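Local coordinates for biofilm-associated surface protein (Staphylococcus aureus, PDB 7C7U) that takes part in biofilm formation as a cell-wall-anchored, calcium-binding surface protein and probably serves as a switch that modulates functional amyloid assembly, at residues D397-E400 / R401-L405; N117-R120 / A121-G124; D145-V148 / G149-I152. One frame throughout, in Å; residues are numbered along the deposited sequence.

Overall arrangement
The three contacts are local ones between neighbours along the chain, in the order 2, 3, 1: a loop turn, a helix start and a helix. None touches another: their centres lie about 31 to 38 Å apart, and the nearest atoms are about 21 to 23 Å from each other. Contacts 2 and 3 flank strand 133-144 in the N-terminal part of the chain: residues 117-124 belong to the loop before it, and residues 145-152 follow it into a short helix. Contact 1, whose centre is about 6 Å from that of the chain, takes in helix 397-404 and Leu405 after it; its Glu400 binds two calcium ions directly. In contact 3 the Ile152 side chain is about 10 Å from a separate calcium.

Contact 1: residues D397-E400 / R401-L405; sequences DRYE and RQLSL. With CA (calcium ion), chain E; CA (calcium ion), chain D.
One face of the Tyr399 ring is covered by Leu403, whose CB sits 3.8 Å from the ring centroid, only 7° off the normal, in a CH-pi contact; Leu403 CG follows over the same face toward CE2, while Ser404 CB approaches CE1 obliquely. The ring gets there because CG is anti to the backbone N (chi1 -176°), beside the carbonyl carbon. The other flat group, the Arg401 guanidinium, has Asp397 O over the centre of one face, 4.1 Å from its plane, while its polar end turns chiefly to Ser23, outside the helix.

Along the backbone, Arg401 N and Gln402 N keep ordinary helical bonds to Asp397 O and Arg398 O. The helix then widens into a pi-type turn: Leu403 N (2.8 Å) and Ser404 N (3.3 Å) reach Tyr399 O from opposite faces of its carbonyl plane.

Glu400 is the last ligand of a loop with EF-hand-like spacing, after Asp389, Asp391, Asp393 and the Leu395 carbonyl. Its OE2 bridges both calcium ions, at 2.2 Å from the chain D ion and 2.7 Å from the chain E ion; its OE1 also binds the latter, at 2.3 Å, and is hydrogen-bonded by Ser406. Asp407, Asn410 and Asp420 help complete that second site. A water on the chain D calcium donates to Asp397 OD1 (2.6 Å), joining the helix start to the metal shell; Asp397 OD2 is hydrogen-bonded to Ser23 OG.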
loop_
_atom_site.group_PDB
_atom_site.type_symbol
_atom_site.label_atom_id
_atom_site.label_comp_id
_atom_site.label_asym_id
_atom_site.label_seq_id
_atom_site.Cartn_x
_atom_site.Cartn_y
_atom_site.Cartn_z
ATOM N N ASP A 397 1.658 -4.109 -0.019
ATOM C CA ASP A 397 1.208 -2.890 -0.687
ATOM C C ASP A 397 1.488 -1.652 0.148
ATOM O O ASP A 397 2.147 -0.707 -0.309
ATOM C CB ASP A 397 -0.295 -2.950 -0.962
ATOM C CG ASP A 397 -0.659 -3.821 -2.141
ATOM O OD1 ASP A 397 0.070 -4.777 -2.442
ATOM O OD2 ASP A 397 -1.718 -3.556 -2.746
ATOM N N ARG A 398 0.979 -1.639 1.384
ATOM C CA ARG A 398 1.103 -0.430 2.193
ATOM C C ARG A 398 2.543 -0.180 2.610
ATOM O O ARG A 398 2.937 0.975 2.779
ATOM C CB ARG A 398 0.190 -0.501 3.420
ATOM C CG ARG A 398 0.657 -1.405 4.523
ATOM C CD ARG A 398 -0.452 -1.548 5.558
ATOM N NE ARG A 398 -1.558 -2.329 5.027
ATOM C CZ ARG A 398 -2.801 -2.308 5.502
ATOM N NH1 ARG A 398 -3.134 -1.536 6.536
ATOM N NH2 ARG A 398 -3.714 -3.062 4.928
ATOM N N TYR A 399 3.344 -1.234 2.777
ATOM C CA TYR A 399 4.767 -1.021 3.019
ATOM C C TYR A 399 5.426 -0.343 1.827
ATOM O O TYR A 399 6.197 0.607 2.000
ATOM C CB TYR A 399 5.462 -2.341 3.340
ATOM C CG TYR A 399 6.923 -2.204 3.701
ATOM C CD1 TYR A 399 7.912 -2.166 2.708
ATOM C CD2 TYR A 399 7.323 -2.124 5.029
ATOM C CE1 TYR A 399 9.241 -2.058 3.030
ATOM C CE2 TYR A 399 8.674 -1.998 5.360
ATOM C CZ TYR A 399 9.623 -1.976 4.357
ATOM O OH TYR A 399 10.968 -1.855 4.657
ATOM N N GLU A 400 5.128 -0.806 0.604
ATOM C CA GLU A 400 5.740 -0.199 -0.581
ATOM C C GLU A 400 5.316 1.254 -0.723
ATOM O O GLU A 400 6.140 2.123 -1.045
ATOM C CB GLU A 400 5.399 -0.986 -1.859
ATOM C CG GLU A 400 5.961 -2.414 -1.896
ATOM C CD GLU A 400 6.093 -3.004 -3.305
ATOM O OE1 GLU A 400 6.969 -2.531 -4.084
ATOM O OE2 GLU A 400 5.347 -3.967 -3.631
ATOM N N ARG A 401 4.040 1.540 -0.455
ATOM C CA ARG A 401 3.530 2.897 -0.585
ATOM C C ARG A 401 4.137 3.822 0.462
ATOM O O ARG A 401 4.506 4.957 0.148
ATOM C CB ARG A 401 2.005 2.891 -0.467
ATOM C CG ARG A 401 1.289 2.785 -1.793
ATOM C CD ARG A 401 -0.186 3.129 -1.649
ATOM N NE ARG A 401 -0.852 2.287 -0.664
ATOM C CZ ARG A 401 -1.490 1.164 -0.973
ATOM N NH1 ARG A 401 -1.544 0.758 -2.236
ATOM N NH2 ARG A 401 -2.069 0.446 -0.024
ATOM N N GLN A 402 4.248 3.358 1.708
ATOM C CA GLN A 402 4.610 4.241 2.809
ATOM C C GLN A 402 6.100 4.250 3.124
ATOM O O GLN A 402 6.623 5.294 3.523
ATOM C CB GLN A 402 3.855 3.852 4.084
ATOM C CG GLN A 402 2.352 3.828 3.966
ATOM C CD GLN A 402 1.726 3.030 5.100
ATOM O OE1 GLN A 402 2.431 2.568 6.006
ATOM N NE2 GLN A 402 0.401 2.835 5.045
ATOM N N LEU A 403 6.788 3.117 2.972
ATOM C CA LEU A 403 8.176 2.968 3.409
ATOM C C LEU A 403 9.150 2.981 2.235
ATOM O O LEU A 403 9.916 3.931 2.073
ATOM C CB LEU A 403 8.344 1.682 4.225
ATOM C CG LEU A 403 8.158 1.681 5.733
ATOM C CD1 LEU A 403 9.286 2.442 6.401
ATOM C CD2 LEU A 403 6.775 2.223 6.154
ATOM N N SER A 404 9.165 1.927 1.424
ATOM C CA SER A 404 10.176 1.757 0.395
ATOM C C SER A 404 9.969 2.651 -0.823
ATOM O O SER A 404 10.941 2.915 -1.543
ATOM C CB SER A 404 10.212 0.289 -0.042
ATOM O OG SER A 404 9.067 -0.042 -0.811
ATOM N N LEU A 405 8.744 3.118 -1.067
ATOM C CA LEU A 405 8.344 3.886 -2.249
ATOM C C LEU A 405 8.455 3.097 -3.545
ATOM O O LEU A 405 8.255 3.663 -4.630
ATOM C CB LEU A 405 9.133 5.200 -2.376
ATOM C CG LEU A 405 9.256 5.996 -1.087
ATOM C CD1 LEU A 405 10.018 7.295 -1.323
ATOM C CD2 LEU A 405 7.863 6.268 -0.526
HETATM CA CA CA E . 6.864 -4.013 -5.820
HETATM CA CA CA D . 4.550 -6.002 -3.138
HETATM O O HOH W 1 2.383 -4.708 -3.606
#

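Contact 2: residues N117-R120 / A121-G124; sequences NFIR and ANDG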
loop_
_atom_site.group_PDB
_atom_site.type_symbol
_atom_site.label_atom_id
_atom_site.label_comp_id
_atom_site.label_asym_id
_atom_site.label_seq_id
_atom_site.Cartn_x
_atom_site.Cartn_y
_atom_site.Cartn_z
ATOM N N ASN A 117 -22.188 10.064 -3.165
ATOM C CA ASN A 117 -21.678 11.325 -2.651
ATOM C C ASN A 117 -21.899 11.392 -1.143
ATOM O O ASN A 117 -22.847 10.815 -0.610
ATOM C CB ASN A 117 -22.348 12.507 -3.354
ATOM C CG ASN A 117 -21.679 12.850 -4.683
ATOM O OD1 ASN A 117 -20.599 12.348 -4.999
ATOM N ND2 ASN A 117 -22.325 13.700 -5.470
ATOM N N PHE A 118 -20.976 12.062 -0.454
ATOM C CA PHE A 118 -21.061 12.188 0.998
ATOM C C PHE A 118 -22.165 13.159 1.410
ATOM O O PHE A 118 -23.043 12.812 2.209
ATOM C CB PHE A 118 -19.714 12.646 1.551
ATOM C CG PHE A 118 -19.663 12.738 3.049
ATOM C CD1 PHE A 118 -20.121 13.867 3.708
ATOM C CD2 PHE A 118 -19.130 11.704 3.799
ATOM C CE1 PHE A 118 -20.066 13.955 5.088
ATOM C CE2 PHE A 118 -19.076 11.782 5.181
ATOM C CZ PHE A 118 -19.547 12.913 5.827
ATOM N N ILE A 119 -22.125 14.383 0.886
ATOM C CA ILE A 119 -22.971 15.472 1.374
ATOM C C ILE A 119 -24.370 15.355 0.778
ATOM O O ILE A 119 -24.533 15.342 -0.446
ATOM C CB ILE A 119 -22.344 16.832 1.051
ATOM C CG1 ILE A 119 -21.088 17.047 1.890
ATOM C CG2 ILE A 119 -23.333 17.950 1.302
ATOM C CD1 ILE A 119 -19.949 17.633 1.107
ATOM N N ARG A 120 -25.383 15.298 1.651
ATOM C CA ARG A 120 -26.767 15.111 1.216
ATOM C C ARG A 120 -27.218 16.202 0.249
ATOM O O ARG A 120 -27.954 15.928 -0.707
ATOM C CB ARG A 120 -27.695 15.079 2.431
ATOM C CG ARG A 120 -29.165 15.098 2.069
ATOM C CD ARG A 120 -30.064 15.139 3.279
ATOM N NE ARG A 120 -31.471 15.143 2.888
ATOM C CZ ARG A 120 -32.470 15.572 3.660
ATOM N NH1 ARG A 120 -33.717 15.532 3.210
ATOM N NH2 ARG A 120 -32.230 16.035 4.881
ATOM N N ALA A 121 -26.796 17.447 0.484
ATOM C CA ALA A 121 -27.196 18.547 -0.390
ATOM C C ALA A 121 -26.644 18.383 -1.803
ATOM O O ALA A 121 -27.226 18.908 -2.758
ATOM C CB ALA A 121 -26.745 19.883 0.204
ATOM N N ASN A 122 -25.522 17.677 -1.949
ATOM C CA ASN A 122 -24.954 17.278 -3.240
ATOM C C ASN A 122 -25.398 15.879 -3.657
ATOM O O ASN A 122 -24.585 15.105 -4.173
ATOM C CB ASN A 122 -23.432 17.355 -3.175
ATOM C CG ASN A 122 -22.918 18.774 -3.053
ATOM O OD1 ASN A 122 -22.463 19.362 -4.035
ATOM N ND2 ASN A 122 -23.017 19.346 -1.857
ATOM N N ASP A 123 -26.670 15.532 -3.437
ATOM C CA ASP A 123 -27.203 14.207 -3.762
ATOM C C ASP A 123 -26.424 13.104 -3.038
ATOM O O ASP A 123 -26.172 12.021 -3.578
ATOM C CB ASP A 123 -27.211 13.972 -5.275
ATOM C CG ASP A 123 -27.987 12.734 -5.665
ATOM O OD1 ASP A 123 -29.131 12.573 -5.197
ATOM O OD2 ASP A 123 -27.436 11.913 -6.432
ATOM N N GLY A 124 -26.049 13.374 -1.796
ATOM C CA GLY A 124 -25.331 12.397 -1.010
ATOM C C GLY A 124 -26.110 11.856 0.165
ATOM O O GLY A 124 -27.342 11.784 0.129
HETATM O O HOH W 2 -24.211 10.295 -5.064
#
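Arg120, Gly124 and Asn122 carry most of this tight turn, in which the chain leaves strand 113-117 and folds back on itself before strand 133-144. Arg120 takes part mainly through its backbone: its CA points a hydrogen at Gly124 O (3.5 Å, 162° at the hydrogen). Its fully extended side chain runs off to Pro91 and Ser94 in a neighbouring loop.

Gly124, buried, closes the turn. Its CA lies 3.0 Å from Asn117 O, and its N makes two weak bonds, to Ile119 O (2.8 Å, strongly bent) and to Arg120 O (3.4 Å). Asp123, just before it, takes up positive phi, and this carries the chain back toward Asn117.

Asn122 works from both its backbone and its side chain. Its N gives a weak bond to Ile119 O, so that this carbonyl gathers two bent donors, and its ND2 rests 3.5 Å from Ile119 CG2, the two side chains lying side by side and pointing the same way. Its carbonyl receives the straightest N-H bond of the contact, from Asn117 ND2 (3.0 Å, 162°), with the acceptor close to the Asn117 amide plane. Water 2 adds a bridge from Asn117 N (2.8 Å) to Asp123 O.

Asn117 OD1 meanwhile accepts from Lys71 NZ. With each end of the amide engaged by a different partner, its flip and rotation are probably fixed, and one well-formed side-chain bond pins a turn whose own backbone bonds are individually weak.

Contact 3: residues D145-V148 / G149-I152; sequences DDTV and GNII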
loop_
_atom_site.group_PDB
_atom_site.type_symbol
_atom_site.label_atom_id
_atom_site.label_comp_id
_atom_site.label_asym_id
_atom_site.label_seq_id
_atom_site.Cartn_x
_atom_site.Cartn_y
_atom_site.Cartn_z
ATOM N N ASP A 145 -29.054 -10.694 -6.630
ATOM C CA ASP A 145 -29.727 -11.446 -7.689
ATOM C C ASP A 145 -30.137 -12.856 -7.273
ATOM O O ASP A 145 -30.620 -13.620 -8.115
ATOM C CB ASP A 145 -28.836 -11.505 -8.942
ATOM C CG ASP A 145 -27.562 -12.323 -8.743
ATOM O OD1 ASP A 145 -27.459 -13.097 -7.768
ATOM O OD2 ASP A 145 -26.654 -12.191 -9.594
ATOM N N ASP A 146 -29.928 -13.222 -6.016
ATOM C CA ASP A 146 -30.358 -14.501 -5.469
ATOM C C ASP A 146 -30.496 -14.300 -3.968
ATOM O O ASP A 146 -30.169 -13.232 -3.439
ATOM C CB ASP A 146 -29.361 -15.611 -5.807
ATOM C CG ASP A 146 -29.977 -17.010 -5.747
ATOM O OD1 ASP A 146 -31.140 -17.161 -5.310
ATOM O OD2 ASP A 146 -29.277 -17.968 -6.139
ATOM N N THR A 147 -30.978 -15.323 -3.270
ATOM C CA THR A 147 -31.059 -15.173 -1.824
ATOM C C THR A 147 -29.670 -15.226 -1.181
ATOM O O THR A 147 -28.696 -15.734 -1.759
ATOM C CB THR A 147 -31.949 -16.239 -1.210
ATOM O OG1 THR A 147 -32.293 -15.828 0.115
ATOM C CG2 THR A 147 -31.219 -17.527 -1.120
ATOM N N VAL A 148 -29.582 -14.658 0.027
ATOM C CA VAL A 148 -28.319 -14.675 0.766
ATOM C C VAL A 148 -27.893 -16.112 1.048
ATOM O O VAL A 148 -26.713 -16.464 0.919
ATOM C CB VAL A 148 -28.437 -13.861 2.072
ATOM C CG1 VAL A 148 -27.128 -13.925 2.854
ATOM C CG2 VAL A 148 -28.803 -12.408 1.787
ATOM N N GLY A 149 -28.855 -16.965 1.420
ATOM C CA GLY A 149 -28.541 -18.353 1.735
ATOM C C GLY A 149 -27.926 -19.120 0.574
ATOM O O GLY A 149 -26.972 -19.875 0.755
ATOM N N ASN A 150 -28.485 -18.965 -0.626
ATOM C CA ASN A 150 -27.917 -19.639 -1.786
ATOM C C ASN A 150 -26.558 -19.057 -2.131
ATOM O O ASN A 150 -25.689 -19.767 -2.648
ATOM C CB ASN A 150 -28.853 -19.526 -2.994
ATOM C CG ASN A 150 -30.188 -20.242 -2.784
ATOM O OD1 ASN A 150 -30.328 -21.092 -1.896
ATOM N ND2 ASN A 150 -31.175 -19.892 -3.606
ATOM N N ILE A 151 -26.355 -17.771 -1.852
ATOM C CA ILE A 151 -25.083 -17.148 -2.185
ATOM C C ILE A 151 -23.995 -17.638 -1.241
ATOM O O ILE A 151 -22.935 -18.096 -1.682
ATOM C CB ILE A 151 -25.208 -15.617 -2.175
ATOM C CG1 ILE A 151 -25.964 -15.161 -3.423
ATOM C CG2 ILE A 151 -23.811 -14.964 -2.135
ATOM C CD1 ILE A 151 -26.584 -13.810 -3.294
ATOM N N ILE A 152 -24.243 -17.588 0.071
ATOM C CA ILE A 152 -23.158 -17.913 0.996
ATOM C C ILE A 152 -22.987 -19.404 1.215
ATOM O O ILE A 152 -22.008 -19.808 1.854
ATOM C CB ILE A 152 -23.293 -17.230 2.370
ATOM C CG1 ILE A 152 -24.549 -17.703 3.094
ATOM C CG2 ILE A 152 -23.251 -15.719 2.214
ATOM C CD1 ILE A 152 -24.517 -17.421 4.589
#
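From Asp146 to Val148 the backbone passes from an extended course into helix 148-152, with Thr147 at the N-cap position. The first turn is marked by Ile151 N bonding to Thr147 O (3.1 Å) and by Ile152 N bonding to Val148 O, shorter at 2.8 Å and nearly straight at 167°. Thr147 makes no capping bond with its side chain; its OG1 is instead hydrogen-bonded to the backbone oxygens of Leu48 and Ser50, the first at the end of helix 45-48.

That rotation (chi1 -164°, OG1 anti to the backbone N) swings the methyl group inward, so CG2 is packed tightly against the helix start, 3.1 Å from Asn150 N and 3.3 Å from Asn150 CG. Asn150 crosses the threonine side chain at about a right angle and extends its amide past it to Asp146.

Here a side-chain bond spans the helix N-terminus, from a residue just ahead of the cap to the third helical residue. Asp146 OD1 accepts both Thr147 N (2.8 Å) and Asn150 ND2 (3.2 Å), the two donors coming from the same face of the carboxylate, whose plane is turned 66° from the amide. A negative charge beside this end of the helix would probably be favourable to its dipole.

Farther along, Ile151 lays its CG1 and CD1 against Thr147 O, each at 3.2 Å, and touches His83. Val148 CG1 meets Ile152 CG2, and both residues lean on Leu48, packing this helix against helix 45-48.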